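Local coordinates for toll-like receptor 13 (Mus musculus, PDB 4Z0C), which recognises bacterial 23S rRNA as an innate immune receptor, here through its leucine-rich-repeat ectodomain with single-stranded RNA bound, and signals through MYD88, at residues L455-K461 and D478-L484; L439-R445 and P465-L471; M169-P175 and R192-A198. One frame throughout, in Å; residues are numbered along the deposited sequence.

Contact 1: residues L455-K461 and D478-L484; sequences LSHNCLK and DLMYNSL. With nucleotides of chain C.
H457 lays its imidazole over one face of the Y481 ring in an offset stack, planes 5° apart and centroids 4.5 Å apart. The two residues hold equivalent places in successive leucine-rich repeats, LRR 18 and LRR 19, where the chain leaves the strand and turns into the asparagine of the repeat. The asparagine of LRR 19, N482, has an amide suited to donating and accepting at once: its OD1 takes the amide hydrogen of L460 N at 2.9 Å, while ND2 gives to L455 O and to L479 O. L455 O is gripped from opposite faces, by N482 ND2 and by N458 ND2 of its own repeat. F505 stacks with Y481, extending the aromatic row into the following repeat. Toward the interior, the CD2 methyl of L479 packs against L455 CB and L460 CD1. Guanine G3 of chain C is read along its edge. S456 OG donates to O6 of G3 at 2.7 Å, and H457 NE2, near its ring plane, to N7 of G3. D478, its CG anti to the backbone N (chi1 -175°), keeps OD1 for M480 N in an Asx turn; its OD2 accepts from N1 of G3 at 2.8 Å and from N2 of G3.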
loop_
_atom_site.group_PDB
_atom_site.type_symbol
_atom_site.label_atom_id
_atom_site.label_comp_id
_atom_site.label_asym_id
_atom_site.label_seq_id
_atom_site.Cartn_x
_atom_site.Cartn_y
_atom_site.Cartn_z
ATOM N N LEU A 455 1.451 -9.281 -13.513
ATOM C CA LEU A 455 1.650 -9.937 -12.215
ATOM C C LEU A 455 1.315 -8.985 -11.092
ATOM O O LEU A 455 1.745 -9.165 -9.964
ATOM C CB LEU A 455 3.084 -10.412 -12.043
ATOM C CG LEU A 455 3.411 -11.635 -12.877
ATOM C CD1 LEU A 455 4.912 -11.755 -13.025
ATOM C CD2 LEU A 455 2.806 -12.866 -12.235
ATOM N N SER A 456 0.550 -7.955 -11.415
ATOM C CA SER A 456 0.279 -6.910 -10.450
ATOM C C SER A 456 -0.654 -7.350 -9.331
ATOM O O SER A 456 -1.444 -8.277 -9.495
ATOM C CB SER A 456 -0.257 -5.670 -11.157
ATOM O OG SER A 456 -1.479 -5.964 -11.788
ATOM N N HIS A 457 -0.540 -6.680 -8.185
ATOM C CA HIS A 457 -1.421 -6.910 -7.047
ATOM C C HIS A 457 -1.338 -8.339 -6.522
ATOM O O HIS A 457 -2.332 -8.923 -6.077
ATOM C CB HIS A 457 -2.868 -6.591 -7.418
ATOM C CG HIS A 457 -3.135 -5.146 -7.671
ATOM N ND1 HIS A 457 -3.326 -4.238 -6.652
ATOM C CD2 HIS A 457 -3.291 -4.457 -8.828
ATOM C CE1 HIS A 457 -3.581 -3.048 -7.170
ATOM N NE2 HIS A 457 -3.578 -3.161 -8.487
ATOM N N ASN A 458 -0.154 -8.910 -6.607
ATOM C CA ASN A 458 0.128 -10.150 -5.903
ATOM C C ASN A 458 0.833 -9.814 -4.599
ATOM O O ASN A 458 0.705 -8.693 -4.095
ATOM C CB ASN A 458 0.969 -11.053 -6.779
ATOM C CG ASN A 458 0.141 -11.692 -7.856
ATOM O OD1 ASN A 458 -0.615 -12.624 -7.581
ATOM N ND2 ASN A 458 0.227 -11.167 -9.078
ATOM N N CYS A 459 1.544 -10.765 -4.019
ATOM C CA CYS A 459 2.342 -10.438 -2.835
ATOM C C CYS A 459 3.805 -10.751 -3.103
ATOM O O CYS A 459 4.491 -11.275 -2.227
ATOM C CB CYS A 459 1.875 -11.245 -1.611
ATOM S SG CYS A 459 0.083 -11.622 -1.491
ATOM N N LEU A 460 4.288 -10.442 -4.305
ATOM C CA LEU A 460 5.631 -10.876 -4.699
ATOM C C LEU A 460 6.734 -10.197 -3.889
ATOM O O LEU A 460 6.806 -8.967 -3.849
ATOM C CB LEU A 460 5.876 -10.660 -6.187
ATOM C CG LEU A 460 5.137 -11.541 -7.185
ATOM C CD1 LEU A 460 5.307 -10.974 -8.603
ATOM C CD2 LEU A 460 5.637 -12.959 -7.109
ATOM N N LYS A 461 7.571 -11.007 -3.237
ATOM C CA LYS A 461 8.744 -10.517 -2.508
ATOM C C LYS A 461 10.006 -11.042 -3.178
ATOM O O LYS A 461 10.972 -10.309 -3.385
ATOM C CB LYS A 461 8.728 -11.003 -1.055
ATOM C CG LYS A 461 7.591 -10.461 -0.195
ATOM C CD LYS A 461 7.985 -10.407 1.272
ATOM C CE LYS A 461 6.775 -10.373 2.208
ATOM N NZ LYS A 461 5.746 -9.360 1.855
ATOM N N ASP A 478 4.026 -6.011 -16.235
ATOM C CA ASP A 478 3.388 -5.271 -15.157
ATOM C C ASP A 478 3.651 -5.954 -13.804
ATOM O O ASP A 478 3.147 -7.054 -13.542
ATOM C CB ASP A 478 1.887 -5.184 -15.404
ATOM C CG ASP A 478 1.169 -4.314 -14.374
ATOM O OD1 ASP A 478 1.779 -3.985 -13.338
ATOM O OD2 ASP A 478 -0.015 -3.968 -14.587
ATOM N N LEU A 479 4.440 -5.294 -12.949
ATOM C CA LEU A 479 4.766 -5.805 -11.612
ATOM C C LEU A 479 4.324 -4.847 -10.517
ATOM O O LEU A 479 4.856 -4.881 -9.420
ATOM C CB LEU A 479 6.271 -6.068 -11.483
ATOM C CG LEU A 479 6.769 -7.328 -12.186
ATOM C CD1 LEU A 479 8.279 -7.344 -12.333
ATOM C CD2 LEU A 479 6.303 -8.550 -11.418
ATOM N N MET A 480 3.366 -3.980 -10.824
ATOM C CA MET A 480 2.886 -2.986 -9.863
ATOM C C MET A 480 2.213 -3.602 -8.643
ATOM O O MET A 480 1.651 -4.705 -8.709
ATOM C CB MET A 480 1.910 -2.024 -10.546
ATOM C CG MET A 480 2.500 -1.333 -11.797
ATOM S SD MET A 480 2.741 0.454 -11.686
ATOM C CE MET A 480 1.089 1.081 -11.394
ATOM N N TYR A 481 2.273 -2.885 -7.527
ATOM C CA TYR A 481 1.597 -3.317 -6.302
ATOM C C TYR A 481 2.021 -4.698 -5.817
ATOM O O TYR A 481 1.202 -5.571 -5.602
ATOM C CB TYR A 481 0.087 -3.231 -6.454
ATOM C CG TYR A 481 -0.380 -1.813 -6.549
ATOM C CD1 TYR A 481 -0.619 -1.069 -5.408
ATOM C CD2 TYR A 481 -0.538 -1.197 -7.783
ATOM C CE1 TYR A 481 -1.032 0.250 -5.488
ATOM C CE2 TYR A 481 -0.947 0.130 -7.876
ATOM C CZ TYR A 481 -1.203 0.838 -6.726
ATOM O OH TYR A 481 -1.611 2.151 -6.805
ATOM N N ASN A 482 3.321 -4.873 -5.650
ATOM C CA ASN A 482 3.857 -6.022 -4.958
ATOM C C ASN A 482 4.729 -5.563 -3.816
ATOM O O ASN A 482 4.525 -4.469 -3.295
ATOM C CB ASN A 482 4.607 -6.940 -5.915
ATOM C CG ASN A 482 3.667 -7.769 -6.766
ATOM O OD1 ASN A 482 3.090 -8.747 -6.283
ATOM N ND2 ASN A 482 3.499 -7.382 -8.023
ATOM N N SER A 483 5.675 -6.408 -3.407
ATOM C CA SER A 483 6.564 -6.085 -2.291
ATOM C C SER A 483 8.022 -6.279 -2.676
ATOM O O SER A 483 8.865 -6.607 -1.831
ATOM C CB SER A 483 6.235 -6.953 -1.064
ATOM O OG SER A 483 4.979 -6.598 -0.509
ATOM N N LEU A 484 8.320 -6.063 -3.951
ATOM C CA LEU A 484 9.682 -6.218 -4.449
ATOM C C LEU A 484 10.540 -5.106 -3.860
ATOM O O LEU A 484 10.057 -3.987 -3.694
ATOM C CB LEU A 484 9.686 -6.162 -5.978
ATOM C CG LEU A 484 8.681 -7.148 -6.587
ATOM C CD1 LEU A 484 8.407 -6.822 -8.034
ATOM C CD2 LEU A 484 9.144 -8.616 -6.431
ATOM P P G C 3 -5.514 4.042 -7.354
ATOM O OP1 G C 3 -5.262 3.285 -6.122
ATOM O OP2 G C 3 -5.497 5.522 -7.276
ATOM O "O5'" G C 3 -4.443 3.541 -8.423
ATOM C "C5'" G C 3 -3.246 4.309 -8.585
ATOM C "C4'" G C 3 -2.721 4.322 -10.002
ATOM O "O4'" G C 3 -2.189 3.017 -10.339
ATOM C "C3'" G C 3 -3.735 4.662 -11.099
ATOM O "O3'" G C 3 -3.051 5.289 -12.182
ATOM C "C2'" G C 3 -4.173 3.283 -11.569
ATOM O "O2'" G C 3 -4.659 3.275 -12.887
ATOM C "C1'" G C 3 -2.862 2.500 -11.464
ATOM N N9 G C 3 -2.993 1.064 -11.255
ATOM C C8 G C 3 -3.648 0.428 -10.230
ATOM N N7 G C 3 -3.545 -0.868 -10.302
ATOM C C5 G C 3 -2.764 -1.102 -11.428
ATOM C C6 G C 3 -2.313 -2.316 -12.012
ATOM O O6 G C 3 -2.523 -3.478 -11.669
ATOM N N1 G C 3 -1.542 -2.090 -13.137
ATOM C C2 G C 3 -1.250 -0.851 -13.651
ATOM N N2 G C 3 -0.493 -0.859 -14.755
ATOM N N3 G C 3 -1.665 0.288 -13.125
ATOM C C4 G C 3 -2.410 0.088 -12.023
#

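Contact 2: residues L439-R445 and P465-L471; sequences LNHGTFR and PNSFSGL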
loop_
_atom_site.group_PDB
_atom_site.type_symbol
_atom_site.label_atom_id
_atom_site.label_comp_id
_atom_site.label_asym_id
_atom_site.label_seq_id
_atom_site.Cartn_x
_atom_site.Cartn_y
_atom_site.Cartn_z
ATOM N N LEU A 439 8.285 -16.098 -7.441
ATOM C CA LEU A 439 8.321 -16.500 -8.835
ATOM C C LEU A 439 9.502 -17.447 -9.005
ATOM O O LEU A 439 10.637 -17.095 -8.681
ATOM C CB LEU A 439 8.499 -15.260 -9.701
ATOM C CG LEU A 439 7.758 -15.096 -11.022
ATOM C CD1 LEU A 439 6.290 -15.563 -10.968
ATOM C CD2 LEU A 439 7.847 -13.625 -11.444
ATOM N N ASN A 440 9.234 -18.662 -9.470
ATOM C CA ASN A 440 10.297 -19.646 -9.621
ATOM C C ASN A 440 10.953 -19.521 -10.987
ATOM O O ASN A 440 10.333 -19.024 -11.932
ATOM C CB ASN A 440 9.753 -21.065 -9.425
ATOM C CG ASN A 440 9.078 -21.252 -8.076
ATOM O OD1 ASN A 440 7.887 -21.575 -8.007
ATOM N ND2 ASN A 440 9.833 -21.038 -6.991
ATOM N N HIS A 441 12.198 -19.976 -11.096
ATOM C CA HIS A 441 12.906 -19.945 -12.372
ATOM C C HIS A 441 12.161 -20.782 -13.407
ATOM O O HIS A 441 11.628 -21.861 -13.102
ATOM C CB HIS A 441 14.340 -20.476 -12.230
ATOM C CG HIS A 441 14.419 -21.958 -12.008
ATOM N ND1 HIS A 441 14.126 -22.547 -10.797
ATOM C CD2 HIS A 441 14.746 -22.966 -12.851
ATOM C CE1 HIS A 441 14.271 -23.857 -10.901
ATOM N NE2 HIS A 441 14.645 -24.137 -12.136
ATOM N N GLY A 442 12.118 -20.263 -14.630
ATOM C CA GLY A 442 11.550 -20.978 -15.753
ATOM C C GLY A 442 10.040 -21.085 -15.779
ATOM O O GLY A 442 9.498 -21.811 -16.621
ATOM N N THR A 443 9.359 -20.378 -14.875
ATOM C CA THR A 443 7.900 -20.499 -14.774
ATOM C C THR A 443 7.204 -20.219 -16.107
ATOM O O THR A 443 6.208 -20.857 -16.418
ATOM C CB THR A 443 7.298 -19.607 -13.661
ATOM O OG1 THR A 443 7.704 -20.097 -12.382
ATOM C CG2 THR A 443 5.766 -19.612 -13.720
ATOM N N PHE A 444 7.753 -19.288 -16.895
ATOM C CA PHE A 444 7.146 -18.885 -18.170
ATOM C C PHE A 444 7.987 -19.311 -19.376
ATOM O O PHE A 444 7.780 -18.810 -20.470
ATOM C CB PHE A 444 6.913 -17.364 -18.218
ATOM C CG PHE A 444 6.337 -16.799 -16.957
ATOM C CD1 PHE A 444 4.992 -16.935 -16.672
ATOM C CD2 PHE A 444 7.150 -16.144 -16.044
ATOM C CE1 PHE A 444 4.456 -16.431 -15.496
ATOM C CE2 PHE A 444 6.624 -15.624 -14.870
ATOM C CZ PHE A 444 5.266 -15.771 -14.598
ATOM N N ARG A 445 8.948 -20.207 -19.165
ATOM C CA ARG A 445 9.811 -20.700 -20.248
ATOM C C ARG A 445 9.101 -21.115 -21.544
ATOM O O ARG A 445 9.581 -20.777 -22.627
ATOM C CB ARG A 445 10.702 -21.858 -19.770
ATOM C CG ARG A 445 12.149 -21.494 -19.554
ATOM C CD ARG A 445 13.073 -22.372 -20.394
ATOM N NE ARG A 445 13.143 -21.936 -21.790
ATOM C CZ ARG A 445 14.044 -21.080 -22.273
ATOM N NH1 ARG A 445 14.965 -20.559 -21.472
ATOM N NH2 ARG A 445 14.022 -20.741 -23.560
ATOM N N PRO A 465 16.304 -15.841 -9.858
ATOM C CA PRO A 465 17.019 -15.527 -11.097
ATOM C C PRO A 465 16.418 -16.344 -12.221
ATOM O O PRO A 465 15.984 -17.461 -11.956
ATOM C CB PRO A 465 18.440 -16.018 -10.813
ATOM C CG PRO A 465 18.550 -16.024 -9.319
ATOM C CD PRO A 465 17.199 -16.364 -8.808
ATOM N N ASN A 466 16.391 -15.803 -13.435
ATOM C CA ASN A 466 15.785 -16.485 -14.583
ATOM C C ASN A 466 14.284 -16.795 -14.425
ATOM O O ASN A 466 13.771 -17.736 -15.036
ATOM C CB ASN A 466 16.565 -17.762 -14.935
ATOM C CG ASN A 466 18.026 -17.490 -15.243
ATOM O OD1 ASN A 466 18.366 -16.480 -15.860
ATOM N ND2 ASN A 466 18.902 -18.385 -14.796
ATOM N N SER A 467 13.594 -16.014 -13.595
ATOM C CA SER A 467 12.139 -16.115 -13.472
ATOM C C SER A 467 11.468 -15.891 -14.822
ATOM O O SER A 467 10.453 -16.504 -15.127
ATOM C CB SER A 467 11.611 -15.068 -12.493
ATOM O OG SER A 467 11.707 -15.516 -11.159
ATOM N N PHE A 468 12.064 -15.015 -15.625
ATOM C CA PHE A 468 11.499 -14.584 -16.889
ATOM C C PHE A 468 12.268 -15.087 -18.110
ATOM O O PHE A 468 12.171 -14.494 -19.187
ATOM C CB PHE A 468 11.424 -13.052 -16.939
ATOM C CG PHE A 468 10.682 -12.438 -15.788
ATOM C CD1 PHE A 468 9.306 -12.546 -15.696
ATOM C CD2 PHE A 468 11.367 -11.759 -14.792
ATOM C CE1 PHE A 468 8.622 -11.978 -14.651
ATOM C CE2 PHE A 468 10.695 -11.195 -13.727
ATOM C CZ PHE A 468 9.319 -11.299 -13.653
ATOM N N SER A 469 13.037 -16.160 -17.963
ATOM C CA SER A 469 13.688 -16.745 -19.141
ATOM C C SER A 469 12.650 -17.300 -20.152
ATOM O O SER A 469 11.537 -17.704 -19.785
ATOM C CB SER A 469 14.693 -17.829 -18.739
ATOM O OG SER A 469 14.038 -19.014 -18.346
ATOM N N GLY A 470 13.005 -17.277 -21.430
ATOM C CA GLY A 470 12.114 -17.750 -22.468
ATOM C C GLY A 470 11.133 -16.702 -22.974
ATOM O O GLY A 470 10.463 -16.905 -23.986
ATOM N N LEU A 471 11.037 -15.579 -22.273
ATOM C CA LEU A 471 10.098 -14.537 -22.659
ATOM C C LEU A 471 10.764 -13.556 -23.621
ATOM O O LEU A 471 10.746 -12.346 -23.414
ATOM C CB LEU A 471 9.553 -13.819 -21.431
ATOM C CG LEU A 471 8.677 -14.709 -20.553
ATOM C CD1 LEU A 471 8.172 -13.976 -19.317
ATOM C CD2 LEU A 471 7.506 -15.279 -21.357
HETATM O O HOH W 1 10.586 -18.180 -17.128
#
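L439 brings its CD2 methyl to the F468 ring, 3.5 Å from CZ of F468, the two side chains crossing at about a right angle. F444 lies alongside F468, pointing the same way, and its CE2 comes to 4.2 Å from F468 CE1. L471 fits its branched end into the angle between ring and backbone of F444: CD1 and CD2 both reach F444 CB, and CD2 also meets F444 O. Broad, apolar side chains suit this inner layer, where both phenylalanines also touch L453. The outer layer is polar and made of turns. G442, which takes a positive phi in its type II turn, gives its N-H to N466 O at 3.0 Å, and S467, small enough to sit beside L439, sends its OG to E464 O. Between the turns a water fills the hollow, accepting from F444 N and donating to S467 O at 2.6 Å and to S469 O at 2.9 Å, which satisfies three backbone groups that do not meet directly. R445 bends at chi2 and chi3 to spread one guanidinium face over G470 CA. G470, at a positive phi and with R445 O facing its CA, holds a place suited to a residue without a side chain. Turns stacked in this way, each with its phenylalanine directed inward, form the convex side of a leucine-rich-repeat solenoid, here between LRR 17 and LRR 18.

Contact 3: residues M169-P175 and R192-A198; sequences MYLDHSP and RELNFSA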
loop_
_atom_site.group_PDB
_atom_site.type_symbol
_atom_site.label_atom_id
_atom_site.label_comp_id
_atom_site.label_asym_id
_atom_site.label_seq_id
_atom_site.Cartn_x
_atom_site.Cartn_y
_atom_site.Cartn_z
ATOM N N MET A 169 -44.898 5.146 -21.494
ATOM C CA MET A 169 -45.812 4.079 -21.128
ATOM C C MET A 169 -46.462 3.561 -22.393
ATOM O O MET A 169 -46.724 2.368 -22.515
ATOM C CB MET A 169 -46.880 4.611 -20.171
ATOM C CG MET A 169 -47.657 3.546 -19.418
ATOM S SD MET A 169 -48.421 4.206 -17.920
ATOM C CE MET A 169 -47.013 4.973 -17.120
ATOM N N TYR A 170 -46.722 4.470 -23.335
ATOM C CA TYR A 170 -47.366 4.095 -24.590
ATOM C C TYR A 170 -46.645 4.617 -25.828
ATOM O O TYR A 170 -46.079 5.705 -25.812
ATOM C CB TYR A 170 -48.811 4.599 -24.593
ATOM C CG TYR A 170 -49.617 4.039 -23.453
ATOM C CD1 TYR A 170 -49.972 2.699 -23.436
ATOM C CD2 TYR A 170 -50.012 4.840 -22.381
ATOM C CE1 TYR A 170 -50.689 2.163 -22.393
ATOM C CE2 TYR A 170 -50.744 4.307 -21.328
ATOM C CZ TYR A 170 -51.082 2.966 -21.350
ATOM O OH TYR A 170 -51.801 2.397 -20.326
ATOM N N LEU A 171 -46.692 3.846 -26.909
ATOM C CA LEU A 171 -46.221 4.337 -28.197
ATOM C C LEU A 171 -47.280 5.232 -28.848
ATOM O O LEU A 171 -48.371 5.402 -28.307
ATOM C CB LEU A 171 -45.843 3.184 -29.135
ATOM C CG LEU A 171 -44.504 2.462 -28.945
ATOM C CD1 LEU A 171 -43.694 3.068 -27.803
ATOM C CD2 LEU A 171 -44.700 0.973 -28.766
ATOM N N ASP A 172 -46.936 5.829 -29.986
ATOM C CA ASP A 172 -47.836 6.744 -30.694
ATOM C C ASP A 172 -48.609 6.054 -31.837
ATOM O O ASP A 172 -48.093 5.132 -32.473
ATOM C CB ASP A 172 -47.034 7.941 -31.221
ATOM C CG ASP A 172 -47.820 8.785 -32.208
ATOM O OD1 ASP A 172 -47.757 8.484 -33.419
ATOM O OD2 ASP A 172 -48.496 9.743 -31.777
ATOM N N HIS A 173 -49.835 6.507 -32.105
ATOM C CA HIS A 173 -50.671 5.849 -33.118
ATOM C C HIS A 173 -51.253 6.719 -34.232
ATOM O O HIS A 173 -52.359 6.471 -34.703
ATOM C CB HIS A 173 -51.743 4.989 -32.455
ATOM C CG HIS A 173 -51.166 3.890 -31.626
ATOM N ND1 HIS A 173 -50.704 2.709 -32.174
ATOM C CD2 HIS A 173 -50.926 3.805 -30.297
ATOM C CE1 HIS A 173 -50.226 1.942 -31.215
ATOM N NE2 HIS A 173 -50.348 2.582 -30.065
ATOM N N SER A 174 -50.503 7.733 -34.647
ATOM C CA SER A 174 -50.776 8.434 -35.894
ATOM C C SER A 174 -49.644 8.078 -36.839
ATOM O O SER A 174 -48.487 8.064 -36.430
ATOM C CB SER A 174 -50.851 9.946 -35.686
ATOM O OG SER A 174 -51.369 10.257 -34.406
ATOM N N PRO A 175 -49.976 7.738 -38.093
ATOM C CA PRO A 175 -48.957 7.240 -39.024
ATOM C C PRO A 175 -47.781 8.192 -39.214
ATOM O O PRO A 175 -47.963 9.371 -39.526
ATOM C CB PRO A 175 -49.731 7.066 -40.332
ATOM C CG PRO A 175 -51.144 6.859 -39.907
ATOM C CD PRO A 175 -51.338 7.651 -38.647
ATOM N N ARG A 192 -46.163 -0.389 -21.830
ATOM C CA ARG A 192 -47.243 -1.361 -21.689
ATOM C C ARG A 192 -47.471 -2.047 -23.021
ATOM O O ARG A 192 -48.168 -3.048 -23.089
ATOM C CB ARG A 192 -48.541 -0.689 -21.243
ATOM C CG ARG A 192 -48.485 -0.030 -19.881
ATOM C CD ARG A 192 -49.053 -0.910 -18.781
ATOM N NE ARG A 192 -48.951 -0.251 -17.481
ATOM C CZ ARG A 192 -49.853 0.599 -16.997
ATOM N NH1 ARG A 192 -49.675 1.155 -15.807
ATOM N NH2 ARG A 192 -50.929 0.905 -17.710
ATOM N N GLU A 193 -46.864 -1.519 -24.079
ATOM C CA GLU A 193 -47.099 -2.057 -25.417
ATOM C C GLU A 193 -45.836 -2.037 -26.274
ATOM O O GLU A 193 -44.934 -1.231 -26.060
ATOM C CB GLU A 193 -48.192 -1.240 -26.125
ATOM C CG GLU A 193 -47.625 -0.075 -26.941
ATOM C CD GLU A 193 -48.644 0.997 -27.288
ATOM O OE1 GLU A 193 -49.087 1.722 -26.369
ATOM O OE2 GLU A 193 -48.980 1.134 -28.485
ATOM N N LEU A 194 -45.787 -2.926 -27.255
ATOM C CA LEU A 194 -44.728 -2.918 -28.254
ATOM C C LEU A 194 -45.339 -2.936 -29.658
ATOM O O LEU A 194 -44.863 -3.639 -30.548
ATOM C CB LEU A 194 -43.777 -4.109 -28.059
ATOM C CG LEU A 194 -42.689 -3.924 -26.994
ATOM C CD1 LEU A 194 -41.877 -5.189 -26.790
ATOM C CD2 LEU A 194 -41.779 -2.769 -27.361
ATOM N N ASN A 195 -46.396 -2.152 -29.843
ATOM C CA ASN A 195 -47.119 -2.097 -31.111
ATOM C C ASN A 195 -46.599 -0.962 -32.000
ATOM O O ASN A 195 -46.938 0.205 -31.789
ATOM C CB ASN A 195 -48.621 -1.920 -30.820
ATOM C CG ASN A 195 -49.469 -1.841 -32.077
ATOM O OD1 ASN A 195 -48.971 -1.996 -33.198
ATOM N ND2 ASN A 195 -50.763 -1.578 -31.895
ATOM N N PHE A 196 -45.795 -1.295 -33.005
ATOM C CA PHE A 196 -45.209 -0.253 -33.858
ATOM C C PHE A 196 -45.919 -0.035 -35.210
ATOM O O PHE A 196 -45.295 0.425 -36.155
ATOM C CB PHE A 196 -43.715 -0.531 -34.112
ATOM C CG PHE A 196 -42.820 -0.220 -32.944
ATOM C CD1 PHE A 196 -42.690 -1.108 -31.892
ATOM C CD2 PHE A 196 -42.092 0.957 -32.905
ATOM C CE1 PHE A 196 -41.853 -0.831 -30.819
ATOM C CE2 PHE A 196 -41.259 1.245 -31.825
ATOM C CZ PHE A 196 -41.147 0.341 -30.780
ATOM N N SER A 197 -47.207 -0.364 -35.302
ATOM C CA SER A 197 -47.996 -0.173 -36.537
ATOM C C SER A 197 -47.852 1.206 -37.179
ATOM O O SER A 197 -47.396 1.331 -38.315
ATOM C CB SER A 197 -49.478 -0.413 -36.249
ATOM O OG SER A 197 -49.731 -1.789 -36.027
ATOM N N ALA A 198 -48.199 2.243 -36.426
ATOM C CA ALA A 198 -48.221 3.608 -36.941
ATOM C C ALA A 198 -46.841 4.262 -37.035
ATOM O O ALA A 198 -46.723 5.454 -37.350
ATOM C CB ALA A 198 -49.142 4.458 -36.089
#
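L171 sets its CD2 methyl against E193 CG and over one face of the F196 ring, 4.2 Å from the ring centroid, as a CH-pi contact. L171 and A198 each bury 91 Å² here, and E193 and R192 follow with 85 Å² each. The aliphatic part of E193 closes over the leucine while its carboxylate passes on toward the polar rim. There E193 divides its oxygens. OE2 uses its syn lone pair to accept from H173 NE2, with ring and carboxylate only 17° from coplanar; the bond is bent, and its 2.5 Å is short enough to be treated with caution. OE1 takes a weak bond from L171 N and lies at the edge of the Y170 ring, 3.2 Å from CD1 of Y170. Negative charge on E193 might favour a protonated H173. R192 starts from a backbone bond, its N donating to M169 O at 2.9 Å. With CG anti to the carbonyl carbon (chi1 -63°) and a bend at chi2, its chain runs beside M169 and brings one guanidinium face over M169 SD. At the far end A198 is small enough to let the chains close up, its CB only 3.6 Å from H173 CA. D172 starts away from the other segment; its OD1 accepts from S174 N in an Asx turn and makes a salt bridge with R176, while OD2 bonds S146. End to end the segments run within 10° of each other, equivalent parts of LRR 6 and LRR 7, stacked as in a leucine-rich-repeat solenoid away from main-sheet strands 160-162 and 183-185.

In the fold
Each contact joins two neighbouring repeats of the same solenoid, LRR 18 to 19 in contact 1, LRR 17 to 18 in contact 2 and LRR 6 to 7 in contact 3. Contacts 1 and 2 share a core: their centres are 16 Å apart, and L455 CD1 lies 3.8 Å from L439 CD2, so leucines behind the RNA-reading residues run into the phenylalanine layer. Contact 1 touches the RNA itself, whereas the nearest atom of contact 2 is about 14 Å from it and that of contact 3 about 21 Å. Contact 3 lies on the opposite side of the chain's centre, its own centre 57 Å from that of contact 1.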